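Local coordinates for protein arginyl-tRNA synthetase, putative (Plasmodium falciparum, PDB 5JLD) that probably catalyses the ATP-dependent attachment of L-arginine to tRNA(Arg), as a class I aminoacyl-tRNA synthetase of the malaria parasite, at residues D260-I265 with K400-I405; E407-A412 with L439-C444; C444-K449 with L585-I590; G476-Y481 with Y541-T546. One frame throughout, in Å; residues are numbered along the deposited sequence.

Contact 1 of 4, residues D260-I265 with K400-I405; sequences DKLYNI and KLINLI
I402 reaches across to K261, L262 and I265, and each part of its branched chain finds a different partner. At CB the chain divides. The methyl CG2 turns to I265 and lies 4.2 Å from CD1 of I265, while CG1 leaves along the other limb and approaches L262, 4.3 Å from I402 CG1 to L262 CD1. With CG1 anti to the carbonyl carbon (chi1 -69°) and the chain extended beyond it, the terminal CD1 is carried up against the opposing helix itself: I402 CD1 stands 3.8 Å from K261 CB and also meets the backbone N of L262. The rest of K261 bends off with its ammonium end leading away, leaving the base of the lysine as the part that packs.

The contact has no hydrogen bond across it and packs two helices of the class I catalytic domain side by side. Helices 242-265 and 401-420 run roughly the same way, their local axes 10.6 Å apart at an angle of 34°. Helix 401-420 follows an unmodelled loop that probably holds this enzyme's version of the KMSKS signature.

From the other helix L262 sends its two methyls to different partners: CD2 of L262 touches CD1 of L401 at 3.7 Å, and CD1 of L262 meets CD1 of I405 at 3.8 Å, the latter two side chains crossing nearly at right angles. L262 also touches M147, and L401 rests on L152 of helix 149-167. Beyond I405 CD1, the same isoleucine packs against C444 and I448 of helix 436-453.

Contact 2 of 4, residues E407-A412 with L439-C444; sequences EGTERA and LSESLC
The flat groups that meet here are two backbone peptides, G408-T409 and S440-E441, and each carries on its face an atom sent from the opposite helix. Over the G408-T409 peptide sits the sulfur of C444, 3.6 Å from G408 C and equally 3.6 Å from T409 N. Over the S440-E441 peptide lies the methyl of T409, with T409 CG2 3.7 Å from E441 N, almost straight above the nitrogen.

The two visits are made possible by simple torsions. C444 holds SG anti to its own N (chi1 170°), which swings the sulfur out to the neighbouring helix. In T409 the same place is taken by CG2, whereas OG1 folds back beside its own backbone N. The hydroxyl's hydrogen bond is with I405 O, one turn earlier in its helix; toward the other segment it offers only packing, with OG1 3.7 Å from E441 CA and 3.8 Å from C444 CB. E441 adds the base of its chain, CB and CG lying near T409 OG1.

Small residues let the backbones come this near. G408 brings no side chain to the place where the sulfur lies. A412 pushes its lone methyl into the other helix, its CB 3.9 Å from S440 O and within touch of L443 and C444. S440 lays CB beside T409 O.

With T409 and E441 CA atoms 4.9 Å apart, local axes 8.0 Å apart and an angle of 110°, G408, A412 and S440 make possible a close, steep crossing of helices 401-420 and 436-453, within the sequence range of the class I catalytic domain.

Contact 3 of 4, residues C444-K449 with L585-I590; sequences CVSAIK and LGMKPI
S446 and K449 both turn their side chains back beside their own backbone N, CG or OG anti to the carbonyl carbon (chi1 -73° in S446), and from one helical face both reach the chain at 585-590. K449 then runs out fully extended, whereas the short S446 presents its OG directly to the loop. What they meet is a Schellman motif and its exit: G586, the first residue beyond helix 564-584 to leave helical angles, has a positive phi, and the chain leaves in an extended form across helix 436-453. A helix of the catalytic part is thereby joined to the tail of the DALR anticodon-binding domain.

The lysine grips the motif at its turning point. K449 NZ donates to G586 O at 3.0 Å, in the carbonyl plane and on a lone pair, with a C=O...N angle of 121°. The same ammonium also bonds to L266 O, so the buried charge is shared between two carbonyls. On its way the aliphatic chain lies close over G586, which has no side chain in the path.

Two residues on, K588 N donates to S446 OG at 3.1 Å, nearly straight at 170°. A water bridges the same residue pair a second time: it lies 2.6 Å from S446 OG and gives a hydrogen to K588 O, also at 2.6 Å. S446 OG thus gathers a peptide N-H and a water, with a weak further bond to S442 O. The ammonium of K588 extends elsewhere, to a salt bridge with D267. Between the two polar grips lies M587, whose CB is 3.7 Å from S446 OG and whose CG is 3.8 Å from S446 O.

Contact 4 of 4, residues G476-Y481 with Y541-T546; sequences GIYIIY and YMYDLT
Y478 gives its phenol hydrogen to T546, with OH 3.0 Å from T546 OG1, and the threonine oxygen lies at the edge of the tyrosine ring, near its plane. The Y543 ring comes up to the same tyrosine obliquely, with centroids 5.5 Å apart and planes at 44°; the closest carbons are Y478 CE2 and Y543 CE1, at 3.4 Å. Beside the aromatic pair, I479 works with both of its branches. Its CG2 lies 3.7 Å from the methyl CE of M542, and its CD1 reaches between the edge of the Y543 ring, 4.2 Å from Y543 CD1, and T546, 4.1 Å from T546 CG2.

What sets the threonine is a bond within its own helix. T546 OG1 lies between its backbone N and carbonyl carbon (chi1 75°), and from there it donates to Y543 O at 2.7 Å, in the carbonyl plane and on a lone pair. Its hydrogen being committed there, OG1 serves as acceptor for Y478, and a relay of two bonds runs from phenol through hydroxyl to main chain. M542 bends at its last torsion, which brings CE round to the isoleucine.

Further out, Y450 of helix 436-453 touches both M542 and Y543, N474 packs on Y543, and helix 564-584 covers M542 through L578 and C581. The helices 476-492 and 536-556 themselves keep their local axes 10.6 Å apart and cross at 45°, so long side chains fill the gap, as expected within the all-helical bundle of a DALR anticodon-binding domain.

In the fold
Four contacts in series and nested show how a synthetase joins its modules. From the N-terminal side, contact 1 closes a long loop of mixed helix and strand, returning helix 401-420 to helix 242-265. Contact 2 then closes a short one, as helix 436-453 folds back over helix 401-420; I405 and C444 touch between the two. Contact 3 opens at C444, which it shares with contact 2, and spans the wholly helical and loop region up to the C-terminal tail. Contact 4 nests inside that span and packs against it through M542 and I480. Helix 436-453 thus links the catalytic part to the DALR bundle.

Contact 1 of 4, residues D260-I265 with K400-I405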
loop_
_atom_site.group_PDB
_atom_site.type_symbol
_atom_site.label_atom_id
_atom_site.label_comp_id
_atom_site.label_asym_id
_atom_site.label_seq_id
_atom_site.Cartn_x
_atom_site.Cartn_y
_atom_site.Cartn_z
ATOM N N ASP A 260 -19.676 8.530 1.111
ATOM C CA ASP A 260 -19.754 7.336 1.951
ATOM C C ASP A 260 -20.389 6.169 1.208
ATOM O O ASP A 260 -19.991 5.020 1.421
ATOM C CB ASP A 260 -20.529 7.609 3.243
ATOM C CG ASP A 260 -19.728 8.441 4.246
ATOM O OD1 ASP A 260 -18.617 8.899 3.897
ATOM O OD2 ASP A 260 -20.222 8.660 5.376
ATOM N N LYS A 261 -21.371 6.447 0.350
ATOM C CA LYS A 261 -21.875 5.355 -0.495
ATOM C C LYS A 261 -20.725 4.628 -1.241
ATOM O O LYS A 261 -20.600 3.381 -1.202
ATOM C CB LYS A 261 -22.903 5.883 -1.495
ATOM C CG LYS A 261 -24.193 6.391 -0.858
ATOM C CD LYS A 261 -24.936 7.339 -1.793
ATOM C CE LYS A 261 -26.433 7.429 -1.477
ATOM N NZ LYS A 261 -26.754 7.162 -0.042
ATOM N N LEU A 262 -19.874 5.414 -1.894
ATOM C CA LEU A 262 -18.726 4.870 -2.596
ATOM C C LEU A 262 -17.793 4.108 -1.640
ATOM O O LEU A 262 -17.413 2.949 -1.899
ATOM C CB LEU A 262 -17.944 5.974 -3.299
ATOM C CG LEU A 262 -16.661 5.491 -3.986
ATOM C CD1 LEU A 262 -16.993 4.554 -5.156
ATOM C CD2 LEU A 262 -15.799 6.650 -4.440
ATOM N N TYR A 263 -17.427 4.761 -0.538
ATOM C CA TYR A 263 -16.469 4.161 0.387
ATOM C C TYR A 263 -16.969 2.806 0.875
ATOM O O TYR A 263 -16.200 1.840 0.927
ATOM C CB TYR A 263 -16.190 5.086 1.574
ATOM C CG TYR A 263 -15.373 6.316 1.207
ATOM C CD1 TYR A 263 -14.222 6.215 0.410
ATOM C CD2 TYR A 263 -15.766 7.582 1.639
ATOM C CE1 TYR A 263 -13.483 7.349 0.069
ATOM C CE2 TYR A 263 -15.038 8.717 1.311
ATOM C CZ TYR A 263 -13.906 8.602 0.529
ATOM O OH TYR A 263 -13.213 9.742 0.212
ATOM N N ASN A 264 -18.252 2.679 1.209
ATOM C CA ASN A 264 -18.608 1.365 1.715
ATOM C C ASN A 264 -18.952 0.358 0.603
ATOM O O ASN A 264 -18.938 -0.835 0.868
ATOM C CB ASN A 264 -19.717 1.451 2.773
ATOM C CG ASN A 264 -21.040 1.773 2.208
ATOM O OD1 ASN A 264 -21.562 1.052 1.361
ATOM N ND2 ASN A 264 -21.640 2.846 2.710
ATOM N N ILE A 265 -19.226 0.818 -0.626
ATOM C CA ILE A 265 -19.203 -0.109 -1.770
ATOM C C ILE A 265 -17.794 -0.724 -1.929
ATOM O O ILE A 265 -17.637 -1.904 -2.271
ATOM C CB ILE A 265 -19.615 0.574 -3.102
ATOM C CG1 ILE A 265 -21.105 0.897 -3.112
ATOM C CG2 ILE A 265 -19.319 -0.319 -4.293
ATOM C CD1 ILE A 265 -21.631 1.340 -4.472
ATOM N N LYS A 400 -19.321 9.743 -13.130
ATOM C CA LYS A 400 -19.579 9.301 -11.753
ATOM C C LYS A 400 -18.969 7.933 -11.408
ATOM O O LYS A 400 -19.190 6.963 -12.128
ATOM C CB LYS A 400 -21.099 9.252 -11.528
ATOM N N LEU A 401 -18.248 7.856 -10.288
ATOM C CA LEU A 401 -17.588 6.621 -9.889
ATOM C C LEU A 401 -18.559 5.457 -9.629
ATOM O O LEU A 401 -18.275 4.316 -10.017
ATOM C CB LEU A 401 -16.723 6.863 -8.656
ATOM C CG LEU A 401 -15.498 7.726 -8.944
ATOM C CD1 LEU A 401 -14.650 7.848 -7.691
ATOM C CD2 LEU A 401 -14.689 7.141 -10.095
ATOM N N ILE A 402 -19.705 5.739 -9.008
ATOM C CA ILE A 402 -20.621 4.668 -8.620
ATOM C C ILE A 402 -21.276 4.009 -9.832
ATOM O O ILE A 402 -21.435 2.784 -9.864
ATOM C CB ILE A 402 -21.699 5.173 -7.646
ATOM C CG1 ILE A 402 -21.049 5.510 -6.302
ATOM C CG2 ILE A 402 -22.785 4.124 -7.445
ATOM C CD1 ILE A 402 -22.034 5.888 -5.212
ATOM N N ASN A 403 -21.635 4.804 -10.836
ATOM C CA ASN A 403 -22.133 4.223 -12.078
ATOM C C ASN A 403 -21.043 3.522 -12.875
ATOM O O ASN A 403 -21.312 2.545 -13.567
ATOM C CB ASN A 403 -22.832 5.282 -12.933
ATOM C CG ASN A 403 -24.255 5.552 -12.468
ATOM O OD1 ASN A 403 -24.490 6.300 -11.515
ATOM N ND2 ASN A 403 -25.219 4.935 -13.149
ATOM N N LEU A 404 -19.808 3.996 -12.772
ATOM C CA LEU A 404 -18.707 3.295 -13.417
ATOM C C LEU A 404 -18.575 1.884 -12.826
ATOM O O LEU A 404 -18.489 0.871 -13.551
ATOM C CB LEU A 404 -17.403 4.067 -13.251
ATOM C CG LEU A 404 -16.249 3.397 -13.990
ATOM C CD1 LEU A 404 -16.592 3.302 -15.468
ATOM C CD2 LEU A 404 -14.951 4.149 -13.778
ATOM N N ILE A 405 -18.592 1.819 -11.500
ATOM C CA ILE A 405 -18.514 0.527 -10.845
ATOM C C ILE A 405 -19.753 -0.328 -11.146
ATOM O O ILE A 405 -19.629 -1.529 -11.300
ATOM C CB ILE A 405 -18.327 0.666 -9.321
ATOM C CG1 ILE A 405 -16.974 1.312 -9.013
ATOM C CG2 ILE A 405 -18.396 -0.699 -8.651
ATOM C CD1 ILE A 405 -16.703 1.534 -7.514
#

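Contact 2 of 4, residues E407-A412 with L439-C444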
loop_
_atom_site.group_PDB
_atom_site.type_symbol
_atom_site.label_atom_id
_atom_site.label_comp_id
_atom_site.label_asym_id
_atom_site.label_seq_id
_atom_site.Cartn_x
_atom_site.Cartn_y
_atom_site.Cartn_z
ATOM N N GLU A 407 -21.449 -0.331 -13.857
ATOM C CA GLU A 407 -21.195 -0.787 -15.218
ATOM C C GLU A 407 -20.264 -1.997 -15.212
ATOM O O GLU A 407 -20.531 -3.016 -15.888
ATOM C CB GLU A 407 -20.587 0.333 -16.056
ATOM C CG GLU A 407 -20.035 -0.137 -17.389
ATOM C CD GLU A 407 -19.760 1.008 -18.342
ATOM O OE1 GLU A 407 -19.617 2.160 -17.873
ATOM O OE2 GLU A 407 -19.695 0.753 -19.563
ATOM N N GLY A 408 -19.174 -1.872 -14.449
ATOM C CA GLY A 408 -18.287 -2.998 -14.232
ATOM C C GLY A 408 -19.037 -4.211 -13.702
ATOM O O GLY A 408 -18.849 -5.322 -14.170
ATOM N N THR A 409 -19.906 -3.987 -12.725
ATOM C CA THR A 409 -20.697 -5.046 -12.117
ATOM C C THR A 409 -21.530 -5.758 -13.176
ATOM O O THR A 409 -21.544 -6.988 -13.235
ATOM C CB THR A 409 -21.602 -4.483 -10.991
ATOM O OG1 THR A 409 -20.777 -3.951 -9.952
ATOM C CG2 THR A 409 -22.510 -5.551 -10.410
ATOM N N GLU A 410 -22.196 -4.979 -14.024
ATOM C CA GLU A 410 -22.953 -5.537 -15.138
ATOM C C GLU A 410 -22.075 -6.416 -16.044
ATOM O O GLU A 410 -22.450 -7.542 -16.386
ATOM C CB GLU A 410 -23.600 -4.412 -15.952
ATOM N N ARG A 411 -20.904 -5.904 -16.418
ATOM C CA ARG A 411 -19.962 -6.685 -17.226
ATOM C C ARG A 411 -19.534 -8.023 -16.565
ATOM O O ARG A 411 -19.528 -9.091 -17.213
ATOM C CB ARG A 411 -18.723 -5.838 -17.534
ATOM C CG ARG A 411 -18.820 -5.015 -18.806
ATOM C CD ARG A 411 -18.569 -5.892 -20.028
ATOM N NE ARG A 411 -17.144 -6.040 -20.314
ATOM N N ALA A 412 -19.178 -7.955 -15.281
ATOM C CA ALA A 412 -18.755 -9.133 -14.531
ATOM C C ALA A 412 -19.884 -10.155 -14.446
ATOM O O ALA A 412 -19.660 -11.342 -14.646
ATOM C CB ALA A 412 -18.284 -8.748 -13.138
ATOM N N LEU A 439 -22.348 -11.067 -5.579
ATOM C CA LEU A 439 -21.172 -11.777 -6.067
ATOM C C LEU A 439 -20.514 -11.023 -7.217
ATOM O O LEU A 439 -19.293 -10.846 -7.233
ATOM C CB LEU A 439 -21.541 -13.199 -6.505
ATOM C CG LEU A 439 -20.399 -14.048 -7.070
ATOM C CD1 LEU A 439 -19.360 -14.338 -5.997
ATOM C CD2 LEU A 439 -20.921 -15.353 -7.653
ATOM N N SER A 440 -21.334 -10.584 -8.169
ATOM C CA SER A 440 -20.861 -9.800 -9.306
ATOM C C SER A 440 -20.193 -8.500 -8.854
ATOM O O SER A 440 -19.120 -8.142 -9.339
ATOM C CB SER A 440 -22.017 -9.483 -10.259
ATOM O OG SER A 440 -22.667 -10.665 -10.689
ATOM N N GLU A 441 -20.839 -7.788 -7.932
ATOM C CA GLU A 441 -20.271 -6.543 -7.428
ATOM C C GLU A 441 -18.930 -6.808 -6.745
ATOM O O GLU A 441 -17.974 -6.049 -6.911
ATOM C CB GLU A 441 -21.229 -5.865 -6.456
ATOM C CG GLU A 441 -20.722 -4.548 -5.888
ATOM C CD GLU A 441 -21.832 -3.754 -5.209
ATOM O OE1 GLU A 441 -22.226 -4.112 -4.075
ATOM O OE2 GLU A 441 -22.334 -2.793 -5.833
ATOM N N SER A 442 -18.864 -7.897 -5.986
ATOM C CA SER A 442 -17.627 -8.281 -5.315
ATOM C C SER A 442 -16.527 -8.528 -6.348
ATOM O O SER A 442 -15.417 -8.000 -6.230
ATOM C CB SER A 442 -17.853 -9.520 -4.449
ATOM O OG SER A 442 -16.873 -9.610 -3.433
ATOM N N LEU A 443 -16.857 -9.309 -7.376
ATOM C CA LEU A 443 -15.922 -9.608 -8.463
ATOM C C LEU A 443 -15.400 -8.336 -9.140
ATOM O O LEU A 443 -14.193 -8.175 -9.321
ATOM C CB LEU A 443 -16.586 -10.518 -9.503
ATOM C CG LEU A 443 -16.967 -11.924 -9.029
ATOM C CD1 LEU A 443 -17.609 -12.740 -10.151
ATOM C CD2 LEU A 443 -15.756 -12.655 -8.439
ATOM N N CYS A 444 -16.319 -7.447 -9.509
ATOM C CA CYS A 444 -15.978 -6.164 -10.114
ATOM C C CYS A 444 -15.051 -5.314 -9.256
ATOM O O CYS A 444 -14.015 -4.833 -9.718
ATOM C CB CYS A 444 -17.248 -5.354 -10.391
ATOM S SG CYS A 444 -16.872 -3.650 -10.868
#

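Contact 3 of 4, residues C444-K449 with L585-I590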
loop_
_atom_site.group_PDB
_atom_site.type_symbol
_atom_site.label_atom_id
_atom_site.label_comp_id
_atom_site.label_asym_id
_atom_site.label_seq_id
_atom_site.Cartn_x
_atom_site.Cartn_y
_atom_site.Cartn_z
ATOM N N CYS A 444 -16.319 -7.447 -9.509
ATOM C CA CYS A 444 -15.978 -6.164 -10.114
ATOM C C CYS A 444 -15.051 -5.314 -9.256
ATOM O O CYS A 444 -14.015 -4.833 -9.718
ATOM C CB CYS A 444 -17.248 -5.354 -10.391
ATOM S SG CYS A 444 -16.872 -3.650 -10.868
ATOM N N VAL A 445 -15.447 -5.113 -8.007
ATOM C CA VAL A 445 -14.674 -4.299 -7.072
ATOM C C VAL A 445 -13.262 -4.854 -6.902
ATOM O O VAL A 445 -12.259 -4.123 -7.010
ATOM C CB VAL A 445 -15.395 -4.216 -5.714
ATOM C CG1 VAL A 445 -14.494 -3.603 -4.656
ATOM C CG2 VAL A 445 -16.694 -3.417 -5.868
ATOM N N SER A 446 -13.192 -6.161 -6.671
ATOM C CA SER A 446 -11.907 -6.859 -6.558
ATOM C C SER A 446 -11.045 -6.674 -7.807
ATOM O O SER A 446 -9.832 -6.430 -7.710
ATOM C CB SER A 446 -12.137 -8.345 -6.295
ATOM O OG SER A 446 -12.578 -8.568 -4.968
ATOM N N ALA A 447 -11.689 -6.768 -8.969
ATOM C CA ALA A 447 -11.022 -6.630 -10.257
ATOM C C ALA A 447 -10.428 -5.243 -10.433
ATOM O O ALA A 447 -9.266 -5.103 -10.811
ATOM C CB ALA A 447 -11.995 -6.941 -11.399
ATOM N N ILE A 448 -11.235 -4.223 -10.175
ATOM C CA ILE A 448 -10.780 -2.833 -10.207
ATOM C C ILE A 448 -9.570 -2.629 -9.302
ATOM O O ILE A 448 -8.539 -2.039 -9.719
ATOM C CB ILE A 448 -11.921 -1.855 -9.776
ATOM C CG1 ILE A 448 -12.998 -1.761 -10.862
ATOM C CG2 ILE A 448 -11.372 -0.470 -9.440
ATOM C CD1 ILE A 448 -14.114 -0.759 -10.547
ATOM N N LYS A 449 -9.687 -3.122 -8.065
ATOM C CA LYS A 449 -8.605 -2.917 -7.095
ATOM C C LYS A 449 -7.314 -3.567 -7.559
ATOM O O LYS A 449 -6.255 -2.923 -7.521
ATOM C CB LYS A 449 -8.991 -3.440 -5.703
ATOM C CG LYS A 449 -10.099 -2.621 -5.023
ATOM C CD LYS A 449 -10.266 -3.023 -3.574
ATOM C CE LYS A 449 -11.452 -2.321 -2.898
ATOM N NZ LYS A 449 -11.466 -2.683 -1.441
ATOM N N LEU A 585 -4.795 -6.513 -0.376
ATOM C CA LEU A 585 -4.935 -5.680 -1.569
ATOM C C LEU A 585 -6.364 -5.161 -1.707
ATOM O O LEU A 585 -6.695 -4.485 -2.681
ATOM C CB LEU A 585 -4.527 -6.476 -2.816
ATOM C CG LEU A 585 -3.025 -6.776 -2.938
ATOM C CD1 LEU A 585 -2.787 -7.827 -3.994
ATOM C CD2 LEU A 585 -2.238 -5.512 -3.280
ATOM N N GLY A 586 -7.208 -5.504 -0.739
ATOM C CA GLY A 586 -8.595 -5.063 -0.720
ATOM C C GLY A 586 -9.546 -5.957 -1.502
ATOM O O GLY A 586 -10.692 -5.576 -1.759
ATOM N N MET A 587 -9.089 -7.152 -1.883
ATOM C CA MET A 587 -9.950 -8.064 -2.631
ATOM C C MET A 587 -10.723 -8.972 -1.668
ATOM O O MET A 587 -10.317 -9.162 -0.525
ATOM C CB MET A 587 -9.125 -8.889 -3.632
ATOM C CG MET A 587 -8.283 -8.052 -4.606
ATOM S SD MET A 587 -7.011 -8.971 -5.537
ATOM C CE MET A 587 -7.987 -10.255 -6.324
ATOM N N LYS A 588 -11.848 -9.509 -2.113
ATOM C CA LYS A 588 -12.599 -10.461 -1.301
ATOM C C LYS A 588 -12.555 -11.858 -1.888
ATOM O O LYS A 588 -13.143 -12.113 -2.942
ATOM C CB LYS A 588 -14.060 -10.033 -1.157
ATOM C CG LYS A 588 -14.262 -8.735 -0.388
ATOM C CD LYS A 588 -15.702 -8.270 -0.550
ATOM C CE LYS A 588 -16.085 -7.267 0.520
ATOM N NZ LYS A 588 -17.500 -6.853 0.353
ATOM N N PRO A 589 -11.858 -12.772 -1.205
ATOM C CA PRO A 589 -11.836 -14.164 -1.663
ATOM C C PRO A 589 -13.239 -14.763 -1.694
ATOM O O PRO A 589 -14.014 -14.551 -0.756
ATOM C CB PRO A 589 -10.947 -14.865 -0.627
ATOM C CG PRO A 589 -10.033 -13.772 -0.124
ATOM C CD PRO A 589 -10.927 -12.537 -0.086
ATOM N N ILE A 590 -13.550 -15.456 -2.788
ATOM C CA ILE A 590 -14.766 -16.245 -2.933
ATOM C C ILE A 590 -14.362 -17.716 -2.975
ATOM O O ILE A 590 -13.507 -18.107 -3.775
ATOM C CB ILE A 590 -15.542 -15.894 -4.220
ATOM C CG1 ILE A 590 -15.483 -14.385 -4.508
ATOM C CG2 ILE A 590 -16.978 -16.425 -4.149
ATOM C CD1 ILE A 590 -16.512 -13.575 -3.784
HETATM O O HOH W 1 -14.175 -10.634 -4.879
#

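Contact 4 of 4, residues G476-Y481 with Y541-T546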
loop_
_atom_site.group_PDB
_atom_site.type_symbol
_atom_site.label_atom_id
_atom_site.label_comp_id
_atom_site.label_asym_id
_atom_site.label_seq_id
_atom_site.Cartn_x
_atom_site.Cartn_y
_atom_site.Cartn_z
ATOM N N GLY A 476 -7.615 -9.550 -11.483
ATOM C CA GLY A 476 -8.187 -9.906 -10.196
ATOM C C GLY A 476 -9.163 -11.073 -10.270
ATOM O O GLY A 476 -9.246 -11.886 -9.347
ATOM N N ILE A 477 -9.901 -11.141 -11.372
ATOM C CA ILE A 477 -10.794 -12.254 -11.675
ATOM C C ILE A 477 -10.031 -13.590 -11.740
ATOM O O ILE A 477 -10.456 -14.604 -11.173
ATOM C CB ILE A 477 -11.518 -12.018 -13.019
ATOM C CG1 ILE A 477 -12.267 -10.675 -13.006
ATOM C CG2 ILE A 477 -12.413 -13.201 -13.379
ATOM C CD1 ILE A 477 -13.252 -10.507 -11.846
ATOM N N TYR A 478 -8.899 -13.569 -12.437
ATOM C CA TYR A 478 -8.011 -14.717 -12.520
ATOM C C TYR A 478 -7.575 -15.166 -11.126
ATOM O O TYR A 478 -7.661 -16.352 -10.784
ATOM C CB TYR A 478 -6.795 -14.371 -13.375
ATOM C CG TYR A 478 -5.599 -15.273 -13.162
ATOM C CD1 TYR A 478 -5.505 -16.507 -13.801
ATOM C CD2 TYR A 478 -4.553 -14.876 -12.343
ATOM C CE1 TYR A 478 -4.402 -17.331 -13.612
ATOM C CE2 TYR A 478 -3.455 -15.681 -12.148
ATOM C CZ TYR A 478 -3.380 -16.908 -12.784
ATOM O OH TYR A 478 -2.275 -17.698 -12.577
ATOM N N ILE A 479 -7.121 -14.208 -10.322
ATOM C CA ILE A 479 -6.623 -14.508 -8.987
ATOM C C ILE A 479 -7.734 -15.172 -8.175
ATOM O O ILE A 479 -7.531 -16.193 -7.491
ATOM C CB ILE A 479 -6.146 -13.242 -8.267
ATOM C CG1 ILE A 479 -5.100 -12.497 -9.105
ATOM C CG2 ILE A 479 -5.602 -13.594 -6.871
ATOM C CD1 ILE A 479 -3.723 -13.131 -9.115
ATOM N N ILE A 480 -8.924 -14.600 -8.303
ATOM C CA ILE A 480 -10.079 -15.082 -7.569
ATOM C C ILE A 480 -10.405 -16.519 -7.956
ATOM O O ILE A 480 -10.629 -17.374 -7.083
ATOM C CB ILE A 480 -11.279 -14.148 -7.796
ATOM C CG1 ILE A 480 -11.012 -12.814 -7.086
ATOM C CG2 ILE A 480 -12.571 -14.756 -7.266
ATOM C CD1 ILE A 480 -12.001 -11.747 -7.427
ATOM N N TYR A 481 -10.389 -16.810 -9.254
ATOM C CA TYR A 481 -10.717 -18.166 -9.675
ATOM C C TYR A 481 -9.635 -19.156 -9.266
ATOM O O TYR A 481 -9.938 -20.314 -8.965
ATOM C CB TYR A 481 -10.981 -18.219 -11.182
ATOM C CG TYR A 481 -12.434 -17.940 -11.462
ATOM C CD1 TYR A 481 -12.903 -16.638 -11.518
ATOM C CD2 TYR A 481 -13.349 -18.978 -11.606
ATOM C CE1 TYR A 481 -14.240 -16.369 -11.741
ATOM C CE2 TYR A 481 -14.690 -18.722 -11.839
ATOM C CZ TYR A 481 -15.130 -17.409 -11.906
ATOM O OH TYR A 481 -16.458 -17.123 -12.131
ATOM N N TYR A 541 3.765 -10.488 -6.229
ATOM C CA TYR A 541 4.094 -11.616 -5.376
ATOM C C TYR A 541 2.941 -12.585 -5.445
ATOM O O TYR A 541 3.121 -13.811 -5.619
ATOM C CB TYR A 541 4.335 -11.160 -3.935
ATOM C CG TYR A 541 4.475 -12.304 -2.961
ATOM C CD1 TYR A 541 5.708 -12.919 -2.766
ATOM C CD2 TYR A 541 3.378 -12.782 -2.250
ATOM C CE1 TYR A 541 5.847 -13.967 -1.878
ATOM C CE2 TYR A 541 3.510 -13.840 -1.362
ATOM C CZ TYR A 541 4.754 -14.429 -1.185
ATOM O OH TYR A 541 4.916 -15.478 -0.305
ATOM N N MET A 542 1.748 -11.999 -5.400
ATOM C CA MET A 542 0.553 -12.792 -5.260
ATOM C C MET A 542 0.373 -13.552 -6.541
ATOM O O MET A 542 0.105 -14.755 -6.526
ATOM C CB MET A 542 -0.671 -11.917 -4.958
ATOM C CG MET A 542 -1.907 -12.749 -4.682
ATOM S SD MET A 542 -3.367 -11.754 -4.322
ATOM C CE MET A 542 -3.475 -10.791 -5.831
ATOM N N TYR A 543 0.558 -12.841 -7.648
ATOM C CA TYR A 543 0.442 -13.449 -8.959
ATOM C C TYR A 543 1.439 -14.600 -9.020
ATOM O O TYR A 543 1.096 -15.720 -9.434
ATOM C CB TYR A 543 0.703 -12.424 -10.074
ATOM C CG TYR A 543 0.525 -12.984 -11.473
ATOM C CD1 TYR A 543 -0.744 -13.144 -12.019
ATOM C CD2 TYR A 543 1.623 -13.350 -12.245
ATOM C CE1 TYR A 543 -0.922 -13.653 -13.286
ATOM C CE2 TYR A 543 1.458 -13.874 -13.531
ATOM C CZ TYR A 543 0.181 -14.023 -14.042
ATOM O OH TYR A 543 -0.006 -14.525 -15.305
ATOM N N ASP A 544 2.657 -14.351 -8.545
ATOM C CA ASP A 544 3.668 -15.379 -8.736
ATOM C C ASP A 544 3.248 -16.557 -7.889
ATOM O O ASP A 544 3.368 -17.706 -8.336
ATOM C CB ASP A 544 5.069 -14.869 -8.401
ATOM C CG ASP A 544 5.526 -13.776 -9.371
ATOM O OD1 ASP A 544 4.886 -13.616 -10.446
ATOM O OD2 ASP A 544 6.514 -13.075 -9.074
ATOM N N LEU A 545 2.631 -16.273 -6.733
ATOM C CA LEU A 545 2.230 -17.359 -5.857
ATOM C C LEU A 545 1.306 -18.290 -6.634
ATOM O O LEU A 545 1.483 -19.520 -6.637
ATOM C CB LEU A 545 1.553 -16.841 -4.603
ATOM C CG LEU A 545 0.976 -17.918 -3.687
ATOM C CD1 LEU A 545 2.065 -18.884 -3.242
ATOM C CD2 LEU A 545 0.299 -17.259 -2.478
ATOM N N THR A 546 0.380 -17.695 -7.375
ATOM C CA THR A 546 -0.597 -18.510 -8.063
ATOM C C THR A 546 0.122 -19.339 -9.122
ATOM O O THR A 546 -0.081 -20.554 -9.188
ATOM C CB THR A 546 -1.754 -17.651 -8.670
ATOM O OG1 THR A 546 -1.311 -16.970 -9.848
ATOM C CG2 THR A 546 -2.257 -16.631 -7.639
#